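Local coordinates for protein leucine aminopeptidase 2 (Saccharomyces cerevisiae, PDB 2XQ0) that removes N-terminal residues from short peptides, preferring di- and tripeptides, as a zinc aminopeptidase of the M1 family, and weakly hydrolyses epoxides including leukotriene A4 in vitro, at residues 15-20 / 24-29; 418-423 / 432-437; 479-484 / 531-536; 486-489 / 493-496. All coordinates share one frame; numbering follows the deposited sequence.

Contact 1 (15-20 / 24-29); sequences PEYDQS and NYKDFA
Tyr17 and Tyr25 run past each other in opposite directions, their rings inclined at 38° with centroids 5.2 Å apart. The pairing is neither a stack nor an edge-to-face contact: Tyr25 brings its hydroxyl over one face of the Tyr17 ring, toward the rim, while its CE2 meets Tyr17 CZ at 3.8 Å. Tyr25 takes the sterically tight first torsion, with CG between its own N and carbonyl carbon (chi1 70°), and this aims the phenol at the passing chain. There OH receives the backbone N-H of Asp18 in a nearly straight bond, N to OH 2.9 Å and 173° at the hydrogen. The same oxygen lies 2.7 Å from the O of water 1, which also donates to Glu16 O and accepts from Lys26 NZ. Lys26, bent at chi2, slides past Tyr17 in the opposite direction with CG 3.5 Å from CE1 of that ring, and its NZ donates to Pro15 O at 3.2 Å. Water 2 bridges Tyr17 OH and Lys26 N. A phenylalanine at Tyr25 would probably leave the Asp18 N-H without its acceptor and deprive water 1 of one of its three protein partners. Asp18 turns its carboxylate elsewhere, OD1 taking the N-H of Ser20 in an Asx turn and OD2 bonding to Thr160. The whole forms a chain reversal, closed by a short 3-10 turn, that delivers the N-terminal segment into strand 28-40, an inner strand of the large mixed sheet of the M1 N-terminal domain.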
loop_
_atom_site.group_PDB
_atom_site.type_symbol
_atom_site.label_atom_id
_atom_site.label_comp_id
_atom_site.label_asym_id
_atom_site.label_seq_id
_atom_site.Cartn_x
_atom_site.Cartn_y
_atom_site.Cartn_z
ATOM N N PRO A 15 22.006 -7.912 8.130
ATOM C CA PRO A 15 20.807 -7.138 8.456
ATOM C C PRO A 15 20.287 -7.431 9.853
ATOM O O PRO A 15 20.382 -8.556 10.337
ATOM C CB PRO A 15 19.774 -7.632 7.430
ATOM C CG PRO A 15 20.551 -8.290 6.370
ATOM C CD PRO A 15 21.747 -8.867 7.044
ATOM N N GLU A 16 19.710 -6.410 10.471
ATOM C CA GLU A 16 19.170 -6.493 11.812
ATOM C C GLU A 16 18.108 -7.578 11.898
ATOM O O GLU A 16 17.292 -7.745 10.984
ATOM C CB GLU A 16 18.550 -5.148 12.174
ATOM C CG GLU A 16 17.944 -5.091 13.555
ATOM C CD GLU A 16 17.396 -3.713 13.865
ATOM O OE1 GLU A 16 18.079 -2.955 14.584
ATOM O OE2 GLU A 16 16.291 -3.389 13.387
ATOM N N TYR A 17 18.111 -8.297 13.012
ATOM C CA TYR A 17 17.183 -9.402 13.212
ATOM C C TYR A 17 15.717 -8.963 13.165
ATOM O O TYR A 17 15.349 -7.951 13.751
ATOM C CB TYR A 17 17.495 -10.113 14.550
ATOM C CG TYR A 17 16.884 -11.496 14.608
ATOM C CD1 TYR A 17 17.596 -12.599 14.174
ATOM C CD2 TYR A 17 15.587 -11.689 15.056
ATOM C CE1 TYR A 17 17.056 -13.862 14.212
ATOM C CE2 TYR A 17 15.019 -12.964 15.089
ATOM C CZ TYR A 17 15.764 -14.044 14.659
ATOM O OH TYR A 17 15.240 -15.318 14.668
ATOM N N ASP A 18 14.884 -9.735 12.456
ATOM C CA ASP A 18 13.456 -9.475 12.354
ATOM C C ASP A 18 12.675 -10.111 13.514
ATOM O O ASP A 18 12.459 -11.322 13.530
ATOM C CB ASP A 18 12.944 -10.055 11.022
ATOM C CG ASP A 18 11.480 -9.816 10.798
ATOM O OD1 ASP A 18 10.808 -9.265 11.702
ATOM O OD2 ASP A 18 11.009 -10.171 9.690
ATOM N N GLN A 19 12.203 -9.280 14.437
ATOM C CA GLN A 19 11.510 -9.736 15.650
ATOM C C GLN A 19 10.058 -10.180 15.421
ATOM O O GLN A 19 9.398 -10.634 16.361
ATOM C CB GLN A 19 11.494 -8.603 16.678
ATOM C CG GLN A 19 12.880 -8.129 17.103
ATOM C CD GLN A 19 13.554 -9.107 18.018
ATOM O OE1 GLN A 19 12.913 -9.694 18.886
ATOM N NE2 GLN A 19 14.856 -9.286 17.842
ATOM N N SER A 20 9.559 -10.024 14.193
ATOM C CA SER A 20 8.161 -10.343 13.885
ATOM C C SER A 20 7.981 -11.751 13.335
ATOM O O SER A 20 6.872 -12.115 12.948
ATOM C CB SER A 20 7.585 -9.352 12.862
ATOM O OG SER A 20 7.555 -8.038 13.389
ATOM N N ASN A 24 13.208 -19.817 12.435
ATOM C CA ASN A 24 14.645 -19.688 12.677
ATOM C C ASN A 24 15.377 -19.501 11.363
ATOM O O ASN A 24 16.219 -20.303 10.960
ATOM C CB ASN A 24 15.221 -20.820 13.543
ATOM C CG ASN A 24 14.932 -22.219 13.003
ATOM O OD1 ASN A 24 14.206 -22.412 12.025
ATOM N ND2 ASN A 24 15.501 -23.211 13.673
ATOM N N TYR A 25 15.038 -18.406 10.703
ATOM C CA TYR A 25 15.469 -18.182 9.336
ATOM C C TYR A 25 16.968 -17.940 9.191
ATOM O O TYR A 25 17.537 -18.203 8.131
ATOM C CB TYR A 25 14.698 -17.015 8.726
ATOM C CG TYR A 25 15.047 -15.664 9.308
ATOM C CD1 TYR A 25 15.957 -14.826 8.668
ATOM C CD2 TYR A 25 14.482 -15.229 10.504
ATOM C CE1 TYR A 25 16.269 -13.573 9.186
ATOM C CE2 TYR A 25 14.797 -13.986 11.034
ATOM C CZ TYR A 25 15.678 -13.158 10.356
ATOM O OH TYR A 25 15.975 -11.919 10.867
ATOM N N LYS A 26 17.616 -17.433 10.228
ATOM C CA LYS A 26 19.063 -17.219 10.137
ATOM C C LYS A 26 19.812 -18.551 9.996
ATOM O O LYS A 26 21.002 -18.570 9.678
ATOM C CB LYS A 26 19.596 -16.484 11.370
ATOM C CG LYS A 26 19.082 -15.073 11.581
ATOM C CD LYS A 26 19.588 -14.110 10.517
ATOM C CE LYS A 26 19.480 -12.657 10.994
ATOM N NZ LYS A 26 19.869 -11.675 9.930
ATOM N N ASP A 27 19.124 -19.664 10.245
ATOM C CA ASP A 27 19.783 -20.968 10.311
ATOM C C ASP A 27 19.729 -21.730 8.998
ATOM O O ASP A 27 20.299 -22.813 8.882
ATOM C CB ASP A 27 19.143 -21.837 11.394
ATOM C CG ASP A 27 19.412 -21.321 12.794
ATOM O OD1 ASP A 27 20.319 -20.487 12.953
ATOM O OD2 ASP A 27 18.714 -21.754 13.736
ATOM N N PHE A 28 19.020 -21.182 8.021
ATOM C CA PHE A 28 18.815 -21.869 6.757
ATOM C C PHE A 28 18.872 -20.897 5.596
ATOM O O PHE A 28 18.624 -19.703 5.761
ATOM C CB PHE A 28 17.446 -22.558 6.733
ATOM C CG PHE A 28 17.236 -23.525 7.852
ATOM C CD1 PHE A 28 17.605 -24.851 7.716
ATOM C CD2 PHE A 28 16.663 -23.109 9.046
ATOM C CE1 PHE A 28 17.411 -25.747 8.749
ATOM C CE2 PHE A 28 16.475 -24.000 10.089
ATOM C CZ PHE A 28 16.840 -25.322 9.937
ATOM N N ALA A 29 19.202 -21.417 4.419
ATOM C CA ALA A 29 19.067 -20.661 3.188
ATOM C C ALA A 29 17.908 -21.266 2.417
ATOM O O ALA A 29 17.824 -22.485 2.288
ATOM C CB ALA A 29 20.334 -20.749 2.379
HETATM O O HOH W 1 17.372 -10.075 9.392
HETATM O O HOH W 2 16.761 -17.300 13.111
#

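Contact 2 (418-423 / 432-437); sequences FKKFAK and LDTLYE
Thr434 OG1 is held by two hydrogen bonds, one from Lys420 NZ at 2.7 Å and one with Gln430 O, one turn earlier in its own helix. The lysine bond fastens the end of helix 407-420 to helix 428-438, two helices of the M1 catalytic domain that are connected through the short strand 424-426. Lys420 spans the gap because its chain is fully extended, with CG anti to the backbone N (chi1 178°) and every later torsion also near 180°. Its ammonium and the threonine hydroxyl meet tip to tip, while the methylene CD passes 3.9 Å from Thr434 CG2, adding a little apolar contact beside the polar one. Glu437, one turn further along, crosses the lysine at about a right angle and offers OE1 to NZ at 3.4 Å, a weak hydrogen bond within a salt bridge. The lysine charge so has a carboxylate partner, though a distant one, besides the buried hydroxyl. Asp433 of the same helix forms a salt bridge with Arg10, which ties helix 428-438 to the N-terminal residues. Phe421, the first residue to leave helical geometry after helix 407-420, lies beside Lys420, whose CG sits 3.9 Å above the plane of its ring. Thr434 OG1 lies at the edge of that ring, in its plane, 3.3 Å from CE2.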
loop_
_atom_site.group_PDB
_atom_site.type_symbol
_atom_site.label_atom_id
_atom_site.label_comp_id
_atom_site.label_asym_id
_atom_site.label_seq_id
_atom_site.Cartn_x
_atom_site.Cartn_y
_atom_site.Cartn_z
ATOM N N PHE A 418 20.420 0.597 -5.785
ATOM C CA PHE A 418 19.538 -0.490 -6.219
ATOM C C PHE A 418 20.309 -1.636 -6.884
ATOM O O PHE A 418 19.882 -2.786 -6.829
ATOM C CB PHE A 418 18.354 0.018 -7.070
ATOM C CG PHE A 418 17.355 0.808 -6.269
ATOM C CD1 PHE A 418 16.460 0.160 -5.439
ATOM C CD2 PHE A 418 17.364 2.190 -6.286
ATOM C CE1 PHE A 418 15.569 0.878 -4.660
ATOM C CE2 PHE A 418 16.465 2.915 -5.527
ATOM C CZ PHE A 418 15.566 2.258 -4.713
ATOM N N LYS A 419 21.462 -1.334 -7.474
ATOM C CA LYS A 419 22.310 -2.400 -8.007
ATOM C C LYS A 419 22.991 -3.204 -6.895
ATOM O O LYS A 419 23.045 -4.429 -6.956
ATOM C CB LYS A 419 23.363 -1.844 -8.973
ATOM C CG LYS A 419 22.934 -1.865 -10.438
ATOM C CD LYS A 419 22.597 -3.282 -10.898
ATOM C CE LYS A 419 21.995 -3.299 -12.293
ATOM N NZ LYS A 419 21.664 -4.688 -12.710
ATOM N N LYS A 420 23.518 -2.513 -5.889
ATOM C CA LYS A 420 24.244 -3.166 -4.802
ATOM C C LYS A 420 23.362 -4.178 -4.076
ATOM O O LYS A 420 23.769 -5.310 -3.800
ATOM C CB LYS A 420 24.761 -2.114 -3.807
ATOM C CG LYS A 420 25.488 -2.674 -2.606
ATOM C CD LYS A 420 26.016 -1.557 -1.707
ATOM C CE LYS A 420 26.822 -2.115 -0.537
ATOM N NZ LYS A 420 27.036 -1.109 0.548
ATOM N N PHE A 421 22.137 -3.771 -3.782
ATOM C CA PHE A 421 21.247 -4.593 -2.976
ATOM C C PHE A 421 20.235 -5.373 -3.792
ATOM O O PHE A 421 19.315 -5.968 -3.232
ATOM C CB PHE A 421 20.563 -3.743 -1.896
ATOM C CG PHE A 421 21.523 -3.216 -0.869
ATOM C CD1 PHE A 421 22.033 -4.056 0.111
ATOM C CD2 PHE A 421 21.966 -1.907 -0.923
ATOM C CE1 PHE A 421 22.942 -3.591 1.041
ATOM C CE2 PHE A 421 22.881 -1.425 0.008
ATOM C CZ PHE A 421 23.368 -2.266 0.990
ATOM N N ALA A 422 20.405 -5.397 -5.110
ATOM C CA ALA A 422 19.443 -6.126 -5.936
ATOM C C ALA A 422 19.315 -7.565 -5.447
ATOM O O ALA A 422 20.315 -8.259 -5.260
ATOM C CB ALA A 422 19.828 -6.089 -7.420
ATOM N N LYS A 423 18.079 -7.995 -5.218
ATOM C CA LYS A 423 17.791 -9.374 -4.827
ATOM C C LYS A 423 18.160 -9.704 -3.394
ATOM O O LYS A 423 18.193 -10.877 -3.011
ATOM C CB LYS A 423 18.436 -10.362 -5.803
ATOM C CG LYS A 423 17.897 -10.226 -7.227
ATOM C CD LYS A 423 18.632 -11.125 -8.215
ATOM C CE LYS A 423 18.097 -10.921 -9.626
ATOM N NZ LYS A 423 18.562 -11.981 -10.573
ATOM N N LEU A 432 22.883 3.632 5.110
ATOM C CA LEU A 432 23.788 4.740 5.457
ATOM C C LEU A 432 25.244 4.482 5.080
ATOM O O LEU A 432 25.896 5.365 4.550
ATOM C CB LEU A 432 23.693 5.101 6.943
ATOM C CG LEU A 432 22.302 5.587 7.374
ATOM C CD1 LEU A 432 22.189 5.644 8.884
ATOM C CD2 LEU A 432 21.975 6.934 6.764
ATOM N N ASP A 433 25.755 3.283 5.365
ATOM C CA ASP A 433 27.098 2.905 4.918
ATOM C C ASP A 433 27.259 3.126 3.417
ATOM O O ASP A 433 28.283 3.606 2.961
ATOM C CB ASP A 433 27.374 1.424 5.191
ATOM C CG ASP A 433 27.315 1.076 6.654
ATOM O OD1 ASP A 433 27.481 1.983 7.481
ATOM O OD2 ASP A 433 27.116 -0.112 6.973
ATOM N N THR A 434 26.268 2.704 2.647
ATOM C CA THR A 434 26.350 2.805 1.198
ATOM C C THR A 434 26.385 4.266 0.760
ATOM O O THR A 434 27.124 4.647 -0.161
ATOM C CB THR A 434 25.155 2.111 0.536
ATOM O OG1 THR A 434 25.128 0.732 0.942
ATOM C CG2 THR A 434 25.271 2.213 -0.988
ATOM N N LEU A 435 25.570 5.082 1.418
ATOM C CA LEU A 435 25.516 6.493 1.105
ATOM C C LEU A 435 26.901 7.072 1.358
ATOM O O LEU A 435 27.446 7.786 0.515
ATOM C CB LEU A 435 24.425 7.185 1.938
ATOM C CG LEU A 435 24.106 8.669 1.716
ATOM C CD1 LEU A 435 23.515 8.936 0.329
ATOM C CD2 LEU A 435 23.156 9.147 2.791
ATOM N N TYR A 436 27.490 6.736 2.504
ATOM C CA TYR A 436 28.808 7.273 2.850
ATOM C C TYR A 436 29.932 6.750 1.944
ATOM O O TYR A 436 30.804 7.508 1.551
ATOM C CB TYR A 436 29.146 7.040 4.326
ATOM C CG TYR A 436 28.655 8.133 5.256
ATOM C CD1 TYR A 436 27.329 8.181 5.676
ATOM C CD2 TYR A 436 29.525 9.114 5.720
ATOM C CE1 TYR A 436 26.888 9.178 6.534
ATOM C CE2 TYR A 436 29.093 10.118 6.570
ATOM C CZ TYR A 436 27.778 10.147 6.972
ATOM O OH TYR A 436 27.357 11.138 7.827
ATOM N N GLU A 437 29.903 5.469 1.595
ATOM C CA GLU A 437 30.922 4.941 0.692
ATOM C C GLU A 437 30.838 5.604 -0.691
ATOM O O GLU A 437 31.855 5.790 -1.365
ATOM C CB GLU A 437 30.808 3.421 0.557
ATOM C CG GLU A 437 30.972 2.656 1.858
ATOM C CD GLU A 437 30.352 1.265 1.798
ATOM O OE1 GLU A 437 29.665 0.953 0.797
ATOM O OE2 GLU A 437 30.547 0.487 2.760
#

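Contact 3 (479-484 / 531-536); sequences DKWVEM and FDWAKF
Trp533 holds CG anti to its carbonyl carbon (chi1 -79°), which carries the six-membered end of its indole to the backbone of Trp481, where CH2 lies 3.7 Å from the carbonyl O. Phe531 instead places CG between its N and carbonyl carbon (chi1 67°), and the ring presents its edge to CG1 of Val482; their modelled separation is too short to trust, and Phe531 is poorly ordered. The two tryptophan side chains run across each other at about a right angle, Trp481 CE3 lying 4.1 Å from Trp533 CH2. Val482 adds a looser touch through its other methyl, CG2 to Trp533 CZ2 being 4.4 Å. This is buried apolar packing in the helical C-terminal part of the enzyme: the last turns of helix 469-484 rest on a loop that winds into a 3-10 segment and then, with Phe536 at the N-cap position, into helix 537-546. No hydrogen bond joins the two segments, yet neither indole N-H is left bare, since Trp481 NE1 bonds to Tyr547 OH and Trp533 NE1 to Leu518 O. Further aromatic neighbours pack on both, Phe498 stacking on Trp481 and Phe566 meeting Trp533 edge-to-face.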
loop_
_atom_site.group_PDB
_atom_site.type_symbol
_atom_site.label_atom_id
_atom_site.label_comp_id
_atom_site.label_asym_id
_atom_site.label_seq_id
_atom_site.Cartn_x
_atom_site.Cartn_y
_atom_site.Cartn_z
ATOM N N ASP A 479 -10.194 30.161 0.346
ATOM C CA ASP A 479 -10.246 31.387 1.137
ATOM C C ASP A 479 -11.420 32.280 0.700
ATOM O O ASP A 479 -12.213 32.739 1.525
ATOM C CB ASP A 479 -8.914 32.138 1.039
ATOM C CG ASP A 479 -7.746 31.339 1.607
ATOM O OD1 ASP A 479 -7.997 30.337 2.308
ATOM O OD2 ASP A 479 -6.576 31.714 1.361
ATOM N N LYS A 480 -11.539 32.502 -0.604
ATOM C CA LYS A 480 -12.599 33.346 -1.161
ATOM C C LYS A 480 -13.997 32.829 -0.804
ATOM O O LYS A 480 -14.882 33.611 -0.444
ATOM C CB LYS A 480 -12.451 33.452 -2.680
ATOM C CG LYS A 480 -13.395 34.455 -3.337
ATOM C CD LYS A 480 -13.321 34.365 -4.872
ATOM C CE LYS A 480 -14.346 35.282 -5.544
ATOM N NZ LYS A 480 -14.420 35.101 -7.029
ATOM N N TRP A 481 -14.194 31.517 -0.911
ATOM C CA TRP A 481 -15.454 30.894 -0.512
ATOM C C TRP A 481 -15.726 31.091 0.964
ATOM O O TRP A 481 -16.852 31.395 1.348
ATOM C CB TRP A 481 -15.490 29.397 -0.858
ATOM C CG TRP A 481 -16.114 29.156 -2.189
ATOM C CD1 TRP A 481 -15.471 28.959 -3.380
ATOM C CD2 TRP A 481 -17.513 29.152 -2.479
ATOM N NE1 TRP A 481 -16.393 28.799 -4.394
ATOM C CE2 TRP A 481 -17.654 28.919 -3.863
ATOM C CE3 TRP A 481 -18.665 29.325 -1.702
ATOM C CZ2 TRP A 481 -18.900 28.844 -4.480
ATOM C CZ3 TRP A 481 -19.891 29.243 -2.311
ATOM C CH2 TRP A 481 -20.004 29.009 -3.688
ATOM N N VAL A 482 -14.705 30.905 1.798
ATOM C CA VAL A 482 -14.900 31.070 3.236
ATOM C C VAL A 482 -15.357 32.485 3.558
ATOM O O VAL A 482 -16.226 32.695 4.410
ATOM C CB VAL A 482 -13.626 30.716 4.039
ATOM C CG1 VAL A 482 -13.815 31.073 5.502
ATOM C CG2 VAL A 482 -13.318 29.229 3.912
ATOM N N GLU A 483 -14.783 33.455 2.852
ATOM C CA GLU A 483 -15.074 34.865 3.086
ATOM C C GLU A 483 -16.480 35.234 2.615
ATOM O O GLU A 483 -17.250 35.848 3.348
ATOM C CB GLU A 483 -14.041 35.733 2.351
ATOM C CG GLU A 483 -13.786 37.099 2.992
ATOM C CD GLU A 483 -13.010 36.997 4.304
ATOM O OE1 GLU A 483 -12.943 35.887 4.881
ATOM O OE2 GLU A 483 -12.466 38.027 4.757
ATOM N N MET A 484 -16.799 34.856 1.380
ATOM C CA MET A 484 -18.055 35.227 0.747
ATOM C C MET A 484 -19.274 34.577 1.403
ATOM O O MET A 484 -20.389 35.091 1.308
ATOM C CB MET A 484 -17.999 34.902 -0.745
ATOM C CG MET A 484 -16.993 35.755 -1.500
ATOM S SD MET A 484 -17.344 37.517 -1.288
ATOM C CE MET A 484 -15.678 38.196 -1.388
ATOM N N PHE A 531 -15.553 28.114 12.460
ATOM C CA PHE A 531 -17.001 28.225 12.264
ATOM C C PHE A 531 -17.432 27.091 11.348
ATOM O O PHE A 531 -16.597 26.429 10.739
ATOM C CB PHE A 531 -17.364 29.580 11.651
ATOM C CG PHE A 531 -16.871 29.759 10.245
ATOM C CD1 PHE A 531 -17.720 29.572 9.163
ATOM C CD2 PHE A 531 -15.553 30.106 10.001
ATOM C CE1 PHE A 531 -17.261 29.732 7.865
ATOM C CE2 PHE A 531 -15.092 30.266 8.710
ATOM C CZ PHE A 531 -15.949 30.079 7.643
ATOM N N ASP A 532 -18.728 26.846 11.241
ATOM C CA ASP A 532 -19.158 25.754 10.378
ATOM C C ASP A 532 -19.972 26.199 9.174
ATOM O O ASP A 532 -20.690 27.203 9.207
ATOM C CB ASP A 532 -19.877 24.643 11.159
ATOM C CG ASP A 532 -21.082 25.149 11.924
ATOM O OD1 ASP A 532 -21.972 24.331 12.223
ATOM O OD2 ASP A 532 -21.142 26.361 12.219
ATOM N N TRP A 533 -19.799 25.443 8.099
ATOM C CA TRP A 533 -20.582 25.578 6.884
ATOM C C TRP A 533 -22.056 25.246 7.103
ATOM O O TRP A 533 -22.906 25.604 6.281
ATOM C CB TRP A 533 -20.018 24.638 5.814
ATOM C CG TRP A 533 -18.806 25.175 5.148
ATOM C CD1 TRP A 533 -17.506 24.845 5.409
ATOM C CD2 TRP A 533 -18.776 26.141 4.100
ATOM N NE1 TRP A 533 -16.665 25.548 4.575
ATOM C CE2 TRP A 533 -17.423 26.357 3.767
ATOM C CE3 TRP A 533 -19.766 26.848 3.407
ATOM C CZ2 TRP A 533 -17.034 27.254 2.773
ATOM C CZ3 TRP A 533 -19.378 27.734 2.420
ATOM C CH2 TRP A 533 -18.024 27.929 2.110
ATOM N N ALA A 534 -22.366 24.551 8.198
ATOM C CA ALA A 534 -23.748 24.194 8.458
ATOM C C ALA A 534 -24.642 25.430 8.502
ATOM O O ALA A 534 -25.830 25.352 8.192
ATOM C CB ALA A 534 -23.872 23.391 9.752
ATOM N N LYS A 535 -24.064 26.575 8.860
ATOM C CA LYS A 535 -24.851 27.782 9.097
ATOM C C LYS A 535 -24.931 28.685 7.865
ATOM O O LYS A 535 -25.479 29.787 7.923
ATOM C CB LYS A 535 -24.309 28.546 10.308
ATOM C CG LYS A 535 -22.802 28.766 10.293
ATOM C CD LYS A 535 -22.323 29.525 11.528
ATOM C CE LYS A 535 -20.844 29.887 11.417
ATOM N NZ LYS A 535 -20.357 30.683 12.579
ATOM N N PHE A 536 -24.404 28.201 6.746
ATOM C CA PHE A 536 -24.482 28.939 5.490
ATOM C C PHE A 536 -24.999 28.069 4.355
ATOM O O PHE A 536 -24.399 28.044 3.279
ATOM C CB PHE A 536 -23.108 29.501 5.119
ATOM C CG PHE A 536 -22.499 30.353 6.196
ATOM C CD1 PHE A 536 -21.477 29.859 6.994
ATOM C CD2 PHE A 536 -22.964 31.639 6.427
ATOM C CE1 PHE A 536 -20.921 30.634 7.996
ATOM C CE2 PHE A 536 -22.408 32.427 7.423
ATOM C CZ PHE A 536 -21.385 31.921 8.211
#

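Contact 4 (486-489 / 493-496); sequences QHLK and DFRS
Phe494 carries Leu488 CB on one face of its ring, almost over the centre, while Lys489 O lies at the ring's edge, near its plane and 4.0 Å from CE1. The CB stands 3.6 Å from the ring centroid and only 13° off the normal, a well-centred CH-pi contact. From there Leu488 reaches on with its CD1 to the helix backbone, 3.6 Å from Asp493 O, so the leucine covers both the ring and the turn that bears it. Its CB also packs 3.7 Å from Asp493 CB. The contact folds the connection between helix 469-484 and the short helix 491-497 back on the latter's first turn, in the helical C-terminal part of the enzyme. Thr490, just before this helix, accepts the Asp493 N-H through OG1. Asp493, with CG anti to its carbonyl carbon (chi1 -74°), sends its carboxylate back to the incoming loop, where the anti lone pair of OD2 receives the N-H of Lys489 at an N to OD2 distance of 3.3 Å and 162° at the hydrogen. An alanine in place of Phe494 would probably open a gap beneath Leu488 CB and strip the loop of its aromatic support against the helix. The phenylalanine ring is buried, and side chains of helix 537-546, Ala539 and Ala542, touch it as well.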
loop_
_atom_site.group_PDB
_atom_site.type_symbol
_atom_site.label_atom_id
_atom_site.label_comp_id
_atom_site.label_asym_id
_atom_site.label_seq_id
_atom_site.Cartn_x
_atom_site.Cartn_y
_atom_site.Cartn_z
ATOM N N GLN A 486 -19.889 34.558 4.376
ATOM C CA GLN A 486 -20.296 35.445 5.464
ATOM C C GLN A 486 -20.800 36.780 4.924
ATOM O O GLN A 486 -21.241 37.639 5.679
ATOM C CB GLN A 486 -19.121 35.687 6.418
ATOM C CG GLN A 486 -18.439 34.404 6.920
ATOM C CD GLN A 486 -16.985 34.640 7.285
ATOM O OE1 GLN A 486 -16.104 33.881 6.889
ATOM N NE2 GLN A 486 -16.725 35.717 8.021
ATOM N N HIS A 487 -20.721 36.956 3.614
ATOM C CA HIS A 487 -21.088 38.235 3.023
ATOM C C HIS A 487 -22.279 38.103 2.079
ATOM O O HIS A 487 -23.237 38.860 2.183
ATOM C CB HIS A 487 -19.889 38.879 2.316
ATOM C CG HIS A 487 -18.748 39.213 3.233
ATOM N ND1 HIS A 487 -18.905 39.364 4.596
ATOM C CD2 HIS A 487 -17.435 39.435 2.981
ATOM C CE1 HIS A 487 -17.738 39.655 5.143
ATOM N NE2 HIS A 487 -16.829 39.701 4.184
ATOM N N LEU A 488 -22.222 37.143 1.162
ATOM C CA LEU A 488 -23.319 36.936 0.222
ATOM C C LEU A 488 -24.467 36.235 0.934
ATOM O O LEU A 488 -24.246 35.432 1.839
ATOM C CB LEU A 488 -22.857 36.129 -1.002
ATOM C CG LEU A 488 -21.611 36.702 -1.687
ATOM C CD1 LEU A 488 -21.278 35.993 -2.998
ATOM C CD2 LEU A 488 -21.777 38.193 -1.923
ATOM N N LYS A 489 -25.693 36.539 0.538
ATOM C CA LYS A 489 -26.847 35.949 1.212
ATOM C C LYS A 489 -27.622 35.008 0.305
ATOM O O LYS A 489 -27.745 33.817 0.591
ATOM C CB LYS A 489 -27.760 37.038 1.789
ATOM C CG LYS A 489 -27.152 37.755 2.988
ATOM C CD LYS A 489 -26.690 36.742 4.033
ATOM C CE LYS A 489 -25.274 37.031 4.528
ATOM N NZ LYS A 489 -24.706 35.874 5.290
ATOM N N ASP A 493 -26.640 36.096 -5.360
ATOM C CA ASP A 493 -25.414 36.804 -4.980
ATOM C C ASP A 493 -24.214 35.926 -5.321
ATOM O O ASP A 493 -23.246 36.366 -5.945
ATOM C CB ASP A 493 -25.412 37.135 -3.474
ATOM C CG ASP A 493 -26.365 38.286 -3.109
ATOM O OD1 ASP A 493 -26.680 39.108 -3.996
ATOM O OD2 ASP A 493 -26.793 38.375 -1.930
ATOM N N PHE A 494 -24.302 34.665 -4.927
ATOM C CA PHE A 494 -23.203 33.740 -5.127
ATOM C C PHE A 494 -22.858 33.531 -6.602
ATOM O O PHE A 494 -21.684 33.465 -6.965
ATOM C CB PHE A 494 -23.493 32.415 -4.423
ATOM C CG PHE A 494 -23.278 32.472 -2.938
ATOM C CD1 PHE A 494 -24.338 32.678 -2.077
ATOM C CD2 PHE A 494 -22.008 32.341 -2.405
ATOM C CE1 PHE A 494 -24.137 32.735 -0.714
ATOM C CE2 PHE A 494 -21.805 32.400 -1.040
ATOM C CZ PHE A 494 -22.867 32.596 -0.197
ATOM N N ARG A 495 -23.876 33.436 -7.449
ATOM C CA ARG A 495 -23.650 33.223 -8.877
ATOM C C ARG A 495 -22.961 34.425 -9.515
ATOM O O ARG A 495 -22.277 34.290 -10.527
ATOM C CB ARG A 495 -24.964 32.924 -9.604
ATOM C CG ARG A 495 -25.626 31.635 -9.175
ATOM C CD ARG A 495 -26.251 30.934 -10.362
ATOM N NE ARG A 495 -27.274 29.976 -9.957
ATOM C CZ ARG A 495 -28.567 30.269 -9.848
ATOM N NH1 ARG A 495 -28.994 31.497 -10.117
ATOM N NH2 ARG A 495 -29.432 29.338 -9.473
ATOM N N SER A 496 -23.151 35.599 -8.921
ATOM C CA SER A 496 -22.467 36.803 -9.389
ATOM C C SER A 496 -20.986 36.796 -9.025
ATOM O O SER A 496 -20.168 37.327 -9.766
ATOM C CB SER A 496 -23.142 38.062 -8.851
ATOM O OG SER A 496 -24.439 38.200 -9.402
#

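Overall arrangement
Near the N terminus, contact 1 closes a small loop, turning the chain into the large sheet of the N-terminal domain. Contact 2 follows in series and closes the loop carrying strand 424-426 between helices 407-420 and 428-438 of the catalytic domain; its centre is about 20 Å from that of contact 1, without touching it. Far along the chain, contact 3 closes a long loop between helix 469-484 and the approach to helix 537-546, and contact 4, between 486-489 and 493-496, is nested inside that loop. These last two have centres about 11 Å apart and do touch, Trp481 CZ3 packing 3.8 Å from Phe494 CD2. They lie across the chain's centre from contact 1.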